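PDB 4OUA: proteolytically activated form of PPO4 Tyrosinase from Agaricus bisporus var. bisporus H97, which oxidises monophenols to o-diphenols and these in turn to reactive o-quinones at a two-copper centre, the first step of melanin formation. Local coordinates for residues A[56-61]-A[269-274]; A[76-81]-A[309-314]; A[181-186]-A[263-268]; A[41-46]-A[166-171]. One frame throughout, in Å; residues are numbered along the deposited sequence.

From the N terminus, residues 41-46 open the first loop, followed by 56-61, which binds the sodium and one copper, and 76-81, which binds the same copper. At 166-171 contact 4 closes, tying the turn after helix 25-39 to the loop that follows the hairpin 148-152/158-162. Residues 181-186 then open contact 3, which closes at 263-268, after helix 246-258. Directly afterwards 269-274 close contact 1 ahead of helix 277-295. Contact 2 closes last, at 309-314, between strands 304-305 and 318-319. Contacts 1, 2 and 4 cross one another; contact 3 falls within the spans of 1 and 2 and follows 4 in series. Contact 1 touches the other three, and 3 touches 4; contact 2 stays apart from both.

Contact 1 (A[56-61]-A[269-274]); sequences HGLPFT and ALFAAF. With NA (sodium ion), chain E; CU1 (copper (I) ion), chain C.
The imidazole of H56 meets A269 with its edge: ND1 gives a hydrogen bond to A269 O (3.0 Å) that stays near the ring plane and in the carbonyl plane. H56 NE2 binds copper at 2.1 Å, beside the ligands H81 and H90, so histidine, with two ring nitrogens, serves metal and backbone together and has its rotation fixed. With CG anti to the backbone N (chi1 -164°), the ring reaches the copper while H56 CB rests on A273 CB. L58 CD2 lies over one face of the F60 ring, and L270 CD2 meets that ring's edge, 3.7 Å from F60 CE1. F274 turns its edge to L58 O and P59 CD. The other branch of L58 packs alongside F271, L58 CD1 to F271 CZ 3.6 Å, making leucine a wedge between two phenyl rings. L58 N is bonded to L270 O (3.2 Å). G57 CA passes L270 CA at 4.1 Å, a backbone approach well suited to a residue without a side chain. Beyond a cis peptide, P59 O joins G57 O, two waters and G54 O around sodium. Residues 56-61 lie in the loop after helix 49-54, whose S53 OG bonds to A273 O, while 269-274 lead into helix 277-295, whose F278 meets the H56 ring edge-to-face.

Contact 2 (A[76-81]-A[309-314]); sequences SGYCTH and GSMGFA. With CU1 (copper (I) ion), chain C.
M311 packs its sulfur over one face of the Y78 ring, SD lying 3.9 Å from the ring centroid and 29° off the normal, a Met-aromatic contact. The chain of M311 is straight through CG and SD, with CG anti to the backbone N (chi1 177°), and bends only at the last torsion; the slim, flexible thioether can therefore lie across a flat phenol. M311 N is hydrogen-bonded to G77 O at 2.6 Å, nearly along the C=O axis, with an N-H...O angle of 160°. The S76 carbonyl belongs to this packed part too, S76 O lying 3.4 Å from M311 CB. S310, a small residue, fits against the backbone, its CB 3.5 Å from G77 O and also touching C79 O. This tight, buried part backs the loop that carries the thioether between C79 SG and H81 CE1 (1.8 Å), the cysteine-histidine cross-link known from fungal tyrosinases and other type 3 copper proteins. The link leaves H81 NE2 able to bind copper at 2.1 Å, together with H56 and H90, and would limit how the imidazole can turn. W89 of helix 86-109 packs on Y78, C79 and T80. Residues 309-314 lie in the connection between strands 304-305 and 318-319, where S310 N is bonded to F313 O. Around the partly exposed S76 side chain the fit relaxes. S76 OG is 3.9 Å from G309 O, too far for a hydrogen bond, and S76 CB merely approaches S310 CA. G309 there adopts a positive phi, easily reached by glycine, and bonds through its N to E306.

Contact 3 (A[181-186]-A[263-268]); sequences PNFDTW and RGHMTH
The CA atoms of F183 and H265, 7.9 Å apart, are the nearest pair across the two segments, and no hydrogen bond spans the gap. Residues 181-184 have helical backbone angles, while H265 to H268 form a type I turn closed by H268 N to H265 O (3.1 Å). Aromatic side chains fill the space between. The F183 ring points its edge at the face of H265 in a T-shaped arrangement, planes 79° apart, and F183 CD1 comes 3.5 Å from H265 NE2. The CB bond of F183 points at 263-268, and CG, anti to the carbonyl carbon (chi1 -60°), sets the ring so that its CD1, CE1 and CZ edge makes the contacts. F183 CZ is 3.4 Å from G264 O, near the ring plane, so the weakly positive edge of a phenyl faces a carbonyl oxygen. F183, W186, H265 and H268 make up an aromatic cluster, which F271 extends towards contact 1; it joins the loop that follows strand 158-162 to the one that follows helix 246-258, both within the central domain of tyrosinase. W186 also brings an edge to a carbonyl, W186 CH2 to R263 O at 3.4 Å, while its six-membered ring lies obliquely to H265. The indole is wide enough to touch both and still bond through NE1 to K197 O. On the other flank H268 CD2 lies 4.0 Å from F183 CE2, and H268 ND1 is held by L270 N. The copper ligand H254 forms a weak hydrogen bond through ND1 to M266 O, in the same turn.

Contact 4 (A[41-46]-A[166-171]); sequences KDQSDY and LRYSFH
K41 sets its carbonyl oxygen at the edge of the H171 ring, K41 O approaching H171 CE1 to 3.0 Å in the ring plane. The hydrogen bond that fixes this ring is the one from H171 NE2 to Q39 O, and histidine suits the place because it offers a ring nitrogen there. D42 begins a type I turn whose D45 N bonds to D42 O at 2.8 Å. Q43, second in that turn, carries the contact. Its side chain leaves with CG anti to the carbonyl carbon (chi1 -74°) and runs extended, bringing the buried amide between Y168 and H171. OE1 accepts twice. Y168 OH donates to Q43 OE1 at 2.9 Å in the carbonyl plane, on a lone pair. H171 N donates to Q43 OE1 at 3.0 Å, nearly straight, but from 53° above that plane. NE2 of the same amide bonds to P172 O, so three bonds fix which way round the group lies, a task for which glutamine has both reach and the required donor and acceptor. Q43 OE1 also lies over one face of the H171 ring, 4.2 Å above its plane. Y168 is supported from its own segment, since its CE2 sits 3.7 Å above the face of F170. The turn ends at D45 and the chain goes on to helix 49-54, whose F50 packs against Q43, Y168 and F170. The contact is set back from the copper site, with about 11 Å between the F170 and H56 side chains. It is a type I turn whose second residue, Q43, pins two loops of the tyrosinase fold together through a buried side-chain amide.

Contact 1 (A[56-61]-A[269-274])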
# COMPACT_ATOMS: atom_id res chain seq x y z
N HIS A 56 -2.26 4.05 -9.77
CA HIS A 56 -0.80 3.94 -9.68
C HIS A 56 -0.14 4.06 -11.05
O HIS A 56 0.63 4.98 -11.30
CB HIS A 56 -0.42 2.62 -9.01
CG HIS A 56 1.00 2.56 -8.54
ND1 HIS A 56 2.01 1.96 -9.26
CD2 HIS A 56 1.58 3.04 -7.41
CE1 HIS A 56 3.15 2.06 -8.59
NE2 HIS A 56 2.91 2.71 -7.47
N GLY A 57 -0.45 3.11 -11.94
CA GLY A 57 0.12 3.11 -13.27
C GLY A 57 -0.94 3.12 -14.36
O GLY A 57 -1.75 4.04 -14.43
N LEU A 58 -0.93 2.10 -15.20
CA LEU A 58 -1.94 1.95 -16.24
C LEU A 58 -3.30 1.63 -15.64
O LEU A 58 -3.39 1.01 -14.58
CB LEU A 58 -1.54 0.86 -17.24
CG LEU A 58 -0.38 1.18 -18.18
CD1 LEU A 58 0.02 -0.06 -18.96
CD2 LEU A 58 -0.77 2.30 -19.13
N PRO A 59 -4.38 2.07 -16.30
CA PRO A 59 -4.30 2.85 -17.54
C PRO A 59 -3.96 4.31 -17.28
O PRO A 59 -4.09 4.77 -16.14
CB PRO A 59 -5.71 2.72 -18.12
CG PRO A 59 -6.58 2.57 -16.92
CD PRO A 59 -5.78 1.78 -15.92
N PHE A 60 -3.53 5.03 -18.31
CA PHE A 60 -3.19 6.44 -18.16
C PHE A 60 -4.43 7.31 -18.31
O PHE A 60 -4.57 8.05 -19.28
CB PHE A 60 -2.13 6.84 -19.18
CG PHE A 60 -0.83 6.12 -19.02
CD1 PHE A 60 -0.49 5.53 -17.82
CD2 PHE A 60 0.06 6.02 -20.08
CE1 PHE A 60 0.71 4.86 -17.67
CE2 PHE A 60 1.26 5.36 -19.94
CZ PHE A 60 1.59 4.77 -18.73
N THR A 61 -5.34 7.21 -17.34
CA THR A 61 -6.58 7.98 -17.37
C THR A 61 -6.85 8.65 -16.02
O THR A 61 -6.44 8.14 -14.98
CB THR A 61 -7.79 7.09 -17.72
OG1 THR A 61 -7.93 6.05 -16.74
CG2 THR A 61 -7.60 6.46 -19.10
N ALA A 269 6.10 -0.88 -12.47
CA ALA A 269 5.34 0.21 -11.88
C ALA A 269 3.98 0.44 -12.55
O ALA A 269 3.07 1.02 -11.95
CB ALA A 269 6.15 1.50 -11.91
N LEU A 270 3.84 -0.03 -13.78
CA LEU A 270 2.61 0.17 -14.53
C LEU A 270 1.56 -0.90 -14.21
O LEU A 270 0.40 -0.77 -14.60
CB LEU A 270 2.90 0.18 -16.04
CG LEU A 270 3.83 1.28 -16.55
CD1 LEU A 270 4.05 1.14 -18.05
CD2 LEU A 270 3.27 2.66 -16.22
N PHE A 271 1.98 -1.95 -13.51
CA PHE A 271 1.08 -3.06 -13.21
C PHE A 271 1.14 -3.50 -11.75
O PHE A 271 0.35 -4.33 -11.31
CB PHE A 271 1.41 -4.26 -14.11
CG PHE A 271 1.32 -3.96 -15.58
CD1 PHE A 271 0.10 -4.00 -16.23
CD2 PHE A 271 2.45 -3.65 -16.31
CE1 PHE A 271 0.01 -3.73 -17.59
CE2 PHE A 271 2.37 -3.39 -17.67
CZ PHE A 271 1.15 -3.42 -18.31
N ALA A 272 2.08 -2.93 -11.00
CA ALA A 272 2.34 -3.37 -9.63
C ALA A 272 1.13 -3.23 -8.71
O ALA A 272 0.91 -4.05 -7.82
CB ALA A 272 3.53 -2.61 -9.05
N ALA A 273 0.35 -2.17 -8.92
CA ALA A 273 -0.79 -1.88 -8.05
C ALA A 273 -1.88 -2.95 -8.16
O ALA A 273 -2.63 -3.17 -7.20
CB ALA A 273 -1.36 -0.51 -8.39
N PHE A 274 -1.96 -3.60 -9.31
CA PHE A 274 -3.01 -4.59 -9.55
C PHE A 274 -2.84 -5.85 -8.70
O PHE A 274 -3.80 -6.59 -8.49
CB PHE A 274 -3.05 -4.96 -11.04
CG PHE A 274 -3.50 -3.84 -11.93
CD1 PHE A 274 -4.85 -3.53 -12.04
CD2 PHE A 274 -2.59 -3.10 -12.66
CE1 PHE A 274 -5.27 -2.50 -12.86
CE2 PHE A 274 -3.00 -2.07 -13.48
CZ PHE A 274 -4.35 -1.77 -13.58
NA NA E . -3.72 5.16 -14.08
CU CU1 C . 4.13 3.94 -6.35
O HOH W 1 -5.60 6.26 -13.11
O HOH W 2 5.52 1.97 -6.28
O HOH W 3 -3.07 7.22 -14.36

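Contact 2 (A[76-81]-A[309-314])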
# COMPACT_ATOMS: atom_id res chain seq x y z
N SER A 76 0.49 9.60 -18.08
CA SER A 76 1.25 8.55 -17.41
C SER A 76 0.53 8.13 -16.14
O SER A 76 -0.62 8.49 -15.93
CB SER A 76 2.67 9.03 -17.10
OG SER A 76 3.42 8.03 -16.45
N GLY A 77 1.22 7.38 -15.29
CA GLY A 77 0.66 6.97 -14.01
C GLY A 77 0.50 8.15 -13.08
O GLY A 77 0.96 9.26 -13.37
N TYR A 78 -0.16 7.92 -11.94
CA TYR A 78 -0.32 8.96 -10.93
C TYR A 78 0.81 8.92 -9.91
O TYR A 78 1.22 9.96 -9.39
CB TYR A 78 -1.66 8.83 -10.21
CG TYR A 78 -2.79 9.63 -10.81
CD1 TYR A 78 -2.74 11.02 -10.83
CD2 TYR A 78 -3.92 9.01 -11.31
CE1 TYR A 78 -3.78 11.77 -11.36
CE2 TYR A 78 -4.97 9.75 -11.85
CZ TYR A 78 -4.89 11.12 -11.86
OH TYR A 78 -5.92 11.86 -12.39
N CYS A 79 1.30 7.71 -9.63
CA CYS A 79 2.26 7.50 -8.56
C CYS A 79 3.52 8.33 -8.75
O CYS A 79 4.04 8.46 -9.86
CB CYS A 79 2.63 6.02 -8.44
SG CYS A 79 3.58 5.35 -9.83
N THR A 80 4.01 8.89 -7.65
CA THR A 80 5.21 9.72 -7.66
C THR A 80 6.42 8.90 -7.24
O THR A 80 6.49 8.41 -6.12
CB THR A 80 5.05 10.93 -6.73
OG1 THR A 80 4.82 10.47 -5.40
CG2 THR A 80 3.89 11.79 -7.18
N HIS A 81 7.38 8.76 -8.15
CA HIS A 81 8.56 7.95 -7.90
C HIS A 81 9.82 8.71 -8.26
O HIS A 81 9.84 9.49 -9.21
CB HIS A 81 8.48 6.64 -8.68
CG HIS A 81 7.20 5.89 -8.48
ND1 HIS A 81 6.21 5.82 -9.44
CD2 HIS A 81 6.74 5.18 -7.42
CE1 HIS A 81 5.20 5.10 -8.98
NE2 HIS A 81 5.50 4.70 -7.76
N GLY A 309 8.26 11.80 -14.05
CA GLY A 309 7.06 12.32 -14.68
C GLY A 309 5.84 11.49 -14.33
O GLY A 309 5.86 10.27 -14.47
N SER A 310 4.79 12.15 -13.86
CA SER A 310 3.54 11.47 -13.52
C SER A 310 2.36 12.30 -14.00
O SER A 310 2.54 13.44 -14.43
CB SER A 310 3.46 11.23 -12.01
OG SER A 310 3.35 12.46 -11.31
N MET A 311 1.16 11.75 -13.94
CA MET A 311 0.00 12.46 -14.48
C MET A 311 -0.33 13.70 -13.64
O MET A 311 -1.17 14.51 -14.02
CB MET A 311 -1.21 11.52 -14.56
CG MET A 311 -2.52 12.15 -15.04
SD MET A 311 -3.92 11.00 -15.14
CE MET A 311 -3.61 10.21 -16.73
N GLY A 312 0.35 13.86 -12.51
CA GLY A 312 0.16 15.05 -11.69
C GLY A 312 1.16 16.12 -12.07
O GLY A 312 0.83 17.31 -12.12
N PHE A 313 2.39 15.70 -12.36
CA PHE A 313 3.46 16.63 -12.68
C PHE A 313 4.28 16.18 -13.88
O PHE A 313 4.74 15.04 -13.94
CB PHE A 313 4.40 16.81 -11.48
CG PHE A 313 3.68 17.01 -10.18
CD1 PHE A 313 3.12 18.24 -9.86
CD2 PHE A 313 3.57 15.97 -9.27
CE1 PHE A 313 2.46 18.43 -8.66
CE2 PHE A 313 2.91 16.15 -8.07
CZ PHE A 313 2.36 17.38 -7.76
N ALA A 314 4.45 17.08 -14.85
CA ALA A 314 5.30 16.81 -16.00
C ALA A 314 6.77 16.90 -15.59
O ALA A 314 7.10 17.57 -14.61
CB ALA A 314 5.00 17.79 -17.12
CU CU1 C . 4.13 3.94 -6.35
O HOH W 2 5.52 1.97 -6.28

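Contact 3 (A[181-186]-A[263-268])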
# COMPACT_ATOMS: atom_id res chain seq x y z
N PRO A 181 4.11 -7.06 -24.09
CA PRO A 181 4.16 -8.45 -24.56
C PRO A 181 3.59 -9.48 -23.59
O PRO A 181 2.85 -10.36 -24.03
CB PRO A 181 5.67 -8.69 -24.77
CG PRO A 181 6.35 -7.55 -24.08
CD PRO A 181 5.42 -6.41 -24.14
N ASN A 182 3.92 -9.38 -22.31
CA ASN A 182 3.52 -10.42 -21.36
C ASN A 182 2.25 -10.11 -20.57
O ASN A 182 1.56 -11.03 -20.12
CB ASN A 182 4.65 -10.69 -20.37
CG ASN A 182 5.82 -11.41 -21.02
OD1 ASN A 182 5.66 -12.08 -22.04
ND2 ASN A 182 6.99 -11.28 -20.42
N PHE A 183 1.93 -8.83 -20.40
CA PHE A 183 0.82 -8.45 -19.54
C PHE A 183 -0.51 -8.36 -20.28
O PHE A 183 -1.56 -8.23 -19.66
CB PHE A 183 1.12 -7.11 -18.86
CG PHE A 183 2.36 -7.12 -18.01
CD1 PHE A 183 2.32 -7.61 -16.71
CD2 PHE A 183 3.57 -6.66 -18.51
CE1 PHE A 183 3.46 -7.63 -15.92
CE2 PHE A 183 4.71 -6.67 -17.73
CZ PHE A 183 4.66 -7.16 -16.43
N ASP A 184 -0.48 -8.45 -21.61
CA ASP A 184 -1.70 -8.38 -22.40
C ASP A 184 -2.42 -9.72 -22.46
O ASP A 184 -3.64 -9.77 -22.62
CB ASP A 184 -1.39 -7.88 -23.82
CG ASP A 184 -0.30 -8.69 -24.51
OD1 ASP A 184 0.00 -9.81 -24.05
OD2 ASP A 184 0.25 -8.20 -25.51
N THR A 185 -1.67 -10.81 -22.34
CA THR A 185 -2.25 -12.15 -22.39
C THR A 185 -2.41 -12.75 -21.00
O THR A 185 -3.13 -13.74 -20.82
CB THR A 185 -1.41 -13.11 -23.25
OG1 THR A 185 -0.11 -13.28 -22.66
CG2 THR A 185 -1.25 -12.57 -24.67
N TRP A 186 -1.75 -12.16 -20.01
CA TRP A 186 -1.87 -12.62 -18.63
C TRP A 186 -3.25 -12.33 -18.07
O TRP A 186 -3.60 -11.19 -17.79
CB TRP A 186 -0.79 -11.98 -17.75
CG TRP A 186 0.38 -12.87 -17.49
CD1 TRP A 186 0.39 -14.24 -17.50
CD2 TRP A 186 1.73 -12.47 -17.21
NE1 TRP A 186 1.66 -14.71 -17.23
CE2 TRP A 186 2.50 -13.64 -17.04
CE3 TRP A 186 2.36 -11.22 -17.07
CZ2 TRP A 186 3.86 -13.60 -16.75
CZ3 TRP A 186 3.71 -11.19 -16.78
CH2 TRP A 186 4.45 -12.38 -16.62
N ARG A 263 9.67 -10.70 -15.95
CA ARG A 263 9.09 -9.70 -15.06
C ARG A 263 7.60 -9.92 -14.83
O ARG A 263 6.81 -10.03 -15.77
CB ARG A 263 9.33 -8.29 -15.61
CG ARG A 263 10.80 -7.93 -15.75
CD ARG A 263 10.96 -6.48 -16.18
NE ARG A 263 10.29 -6.20 -17.45
CZ ARG A 263 10.19 -5.00 -17.99
NH1 ARG A 263 10.72 -3.94 -17.38
NH2 ARG A 263 9.57 -4.84 -19.15
N GLY A 264 7.21 -9.98 -13.56
CA GLY A 264 5.81 -10.09 -13.18
C GLY A 264 5.20 -8.72 -12.95
O GLY A 264 5.79 -7.71 -13.31
N HIS A 265 4.01 -8.69 -12.35
CA HIS A 265 3.30 -7.43 -12.14
C HIS A 265 3.96 -6.55 -11.08
O HIS A 265 4.11 -5.35 -11.28
CB HIS A 265 1.84 -7.70 -11.77
CG HIS A 265 1.02 -8.22 -12.91
ND1 HIS A 265 1.03 -9.54 -13.30
CD2 HIS A 265 0.15 -7.59 -13.74
CE1 HIS A 265 0.20 -9.70 -14.32
NE2 HIS A 265 -0.34 -8.53 -14.61
N MET A 266 4.34 -7.15 -9.95
CA MET A 266 4.90 -6.40 -8.83
C MET A 266 6.21 -5.70 -9.17
O MET A 266 6.60 -4.74 -8.50
CB MET A 266 5.10 -7.32 -7.62
CG MET A 266 3.89 -7.45 -6.72
SD MET A 266 3.47 -5.92 -5.86
CE MET A 266 4.86 -5.76 -4.74
N THR A 267 6.90 -6.17 -10.20
CA THR A 267 8.19 -5.59 -10.57
C THR A 267 8.06 -4.63 -11.75
O THR A 267 9.04 -4.32 -12.42
CB THR A 267 9.22 -6.68 -10.92
OG1 THR A 267 10.50 -6.07 -11.15
CG2 THR A 267 8.79 -7.43 -12.17
N HIS A 268 6.84 -4.15 -11.98
CA HIS A 268 6.58 -3.19 -13.05
C HIS A 268 5.62 -2.12 -12.54
O HIS A 268 4.47 -2.41 -12.22
CB HIS A 268 6.00 -3.89 -14.28
CG HIS A 268 6.13 -3.10 -15.54
ND1 HIS A 268 5.55 -1.85 -15.70
CD2 HIS A 268 6.76 -3.37 -16.71
CE1 HIS A 268 5.82 -1.39 -16.91
NE2 HIS A 268 6.56 -2.29 -17.54

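Contact 4 (A[41-46]-A[166-171])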
# COMPACT_ATOMS: atom_id res chain seq x y z
N LYS A 41 -16.31 -5.81 -8.91
CA LYS A 41 -16.98 -4.62 -9.42
C LYS A 41 -16.58 -4.32 -10.86
O LYS A 41 -15.52 -4.74 -11.31
CB LYS A 41 -16.68 -3.40 -8.54
CG LYS A 41 -17.39 -3.39 -7.20
CD LYS A 41 -17.06 -2.12 -6.43
CE LYS A 41 -17.76 -2.09 -5.07
NZ LYS A 41 -17.32 -0.92 -4.26
N ASP A 42 -17.45 -3.61 -11.57
CA ASP A 42 -17.16 -3.20 -12.95
C ASP A 42 -15.92 -2.32 -12.99
O ASP A 42 -15.78 -1.40 -12.18
CB ASP A 42 -18.37 -2.47 -13.54
CG ASP A 42 -18.09 -1.90 -14.91
OD1 ASP A 42 -17.32 -2.53 -15.68
OD2 ASP A 42 -18.64 -0.83 -15.24
N GLN A 43 -15.02 -2.60 -13.92
CA GLN A 43 -13.74 -1.90 -13.98
C GLN A 43 -13.89 -0.42 -14.33
O GLN A 43 -12.93 0.35 -14.21
CB GLN A 43 -12.81 -2.58 -14.98
CG GLN A 43 -12.23 -3.89 -14.47
CD GLN A 43 -11.23 -4.50 -15.43
OE1 GLN A 43 -10.53 -5.45 -15.09
NE2 GLN A 43 -11.16 -3.95 -16.64
N SER A 44 -15.08 -0.02 -14.77
CA SER A 44 -15.34 1.39 -15.05
C SER A 44 -15.89 2.09 -13.81
O SER A 44 -16.12 3.30 -13.82
CB SER A 44 -16.31 1.53 -16.22
OG SER A 44 -15.73 1.04 -17.42
N ASP A 45 -16.09 1.31 -12.75
CA ASP A 45 -16.51 1.85 -11.46
C ASP A 45 -15.30 2.40 -10.72
O ASP A 45 -14.35 1.66 -10.43
CB ASP A 45 -17.21 0.77 -10.63
CG ASP A 45 -17.93 1.33 -9.42
OD1 ASP A 45 -17.46 2.33 -8.84
OD2 ASP A 45 -18.97 0.75 -9.04
N TYR A 46 -15.32 3.69 -10.42
CA TYR A 46 -14.20 4.36 -9.76
C TYR A 46 -13.85 3.74 -8.42
O TYR A 46 -12.69 3.73 -8.02
CB TYR A 46 -14.50 5.85 -9.59
CG TYR A 46 -14.39 6.65 -10.86
CD1 TYR A 46 -13.45 6.32 -11.83
CD2 TYR A 46 -15.22 7.74 -11.10
CE1 TYR A 46 -13.34 7.05 -13.00
CE2 TYR A 46 -15.13 8.47 -12.27
CZ TYR A 46 -14.18 8.13 -13.21
OH TYR A 46 -14.09 8.86 -14.38
N LEU A 166 -4.29 -13.53 -3.19
CA LEU A 166 -3.24 -14.07 -4.03
C LEU A 166 -3.08 -13.30 -5.35
O LEU A 166 -1.97 -12.97 -5.74
CB LEU A 166 -3.50 -15.55 -4.34
CG LEU A 166 -3.39 -16.53 -3.16
CD1 LEU A 166 -3.46 -17.96 -3.65
CD2 LEU A 166 -2.10 -16.29 -2.39
N ARG A 167 -4.19 -13.03 -6.01
CA ARG A 167 -4.14 -12.43 -7.34
C ARG A 167 -5.44 -11.72 -7.70
O ARG A 167 -6.50 -12.04 -7.17
CB ARG A 167 -3.84 -13.50 -8.38
CG ARG A 167 -4.93 -14.57 -8.48
CD ARG A 167 -4.51 -15.74 -9.35
NE ARG A 167 -3.36 -16.45 -8.79
CZ ARG A 167 -3.45 -17.44 -7.91
NH1 ARG A 167 -4.64 -17.84 -7.47
NH2 ARG A 167 -2.36 -18.04 -7.46
N TYR A 168 -5.35 -10.75 -8.60
CA TYR A 168 -6.54 -10.12 -9.17
C TYR A 168 -6.80 -10.66 -10.57
O TYR A 168 -5.88 -10.82 -11.36
CB TYR A 168 -6.40 -8.60 -9.21
CG TYR A 168 -7.48 -7.92 -10.02
CD1 TYR A 168 -8.79 -7.88 -9.56
CD2 TYR A 168 -7.19 -7.32 -11.24
CE1 TYR A 168 -9.79 -7.27 -10.30
CE2 TYR A 168 -8.18 -6.70 -11.98
CZ TYR A 168 -9.48 -6.68 -11.51
OH TYR A 168 -10.47 -6.06 -12.24
N SER A 169 -8.07 -10.93 -10.87
CA SER A 169 -8.45 -11.40 -12.19
C SER A 169 -9.02 -10.26 -13.02
O SER A 169 -10.07 -9.71 -12.68
CB SER A 169 -9.47 -12.54 -12.09
OG SER A 169 -8.94 -13.64 -11.36
N PHE A 170 -8.33 -9.90 -14.10
CA PHE A 170 -8.80 -8.84 -14.98
C PHE A 170 -10.07 -9.26 -15.71
O PHE A 170 -10.20 -10.40 -16.15
CB PHE A 170 -7.72 -8.45 -15.99
CG PHE A 170 -6.53 -7.77 -15.37
CD1 PHE A 170 -5.44 -8.50 -14.92
CD2 PHE A 170 -6.49 -6.39 -15.25
CE1 PHE A 170 -4.35 -7.88 -14.36
CE2 PHE A 170 -5.40 -5.76 -14.69
CZ PHE A 170 -4.33 -6.50 -14.24
N HIS A 171 -11.01 -8.33 -15.82
CA HIS A 171 -12.27 -8.58 -16.52
C HIS A 171 -12.82 -7.30 -17.13
O HIS A 171 -13.64 -6.61 -16.52
CB HIS A 171 -13.29 -9.21 -15.58
CG HIS A 171 -13.43 -8.50 -14.27
ND1 HIS A 171 -14.23 -7.39 -14.10
CD2 HIS A 171 -12.86 -8.74 -13.06
CE1 HIS A 171 -14.15 -6.98 -12.85
NE2 HIS A 171 -13.33 -7.78 -12.19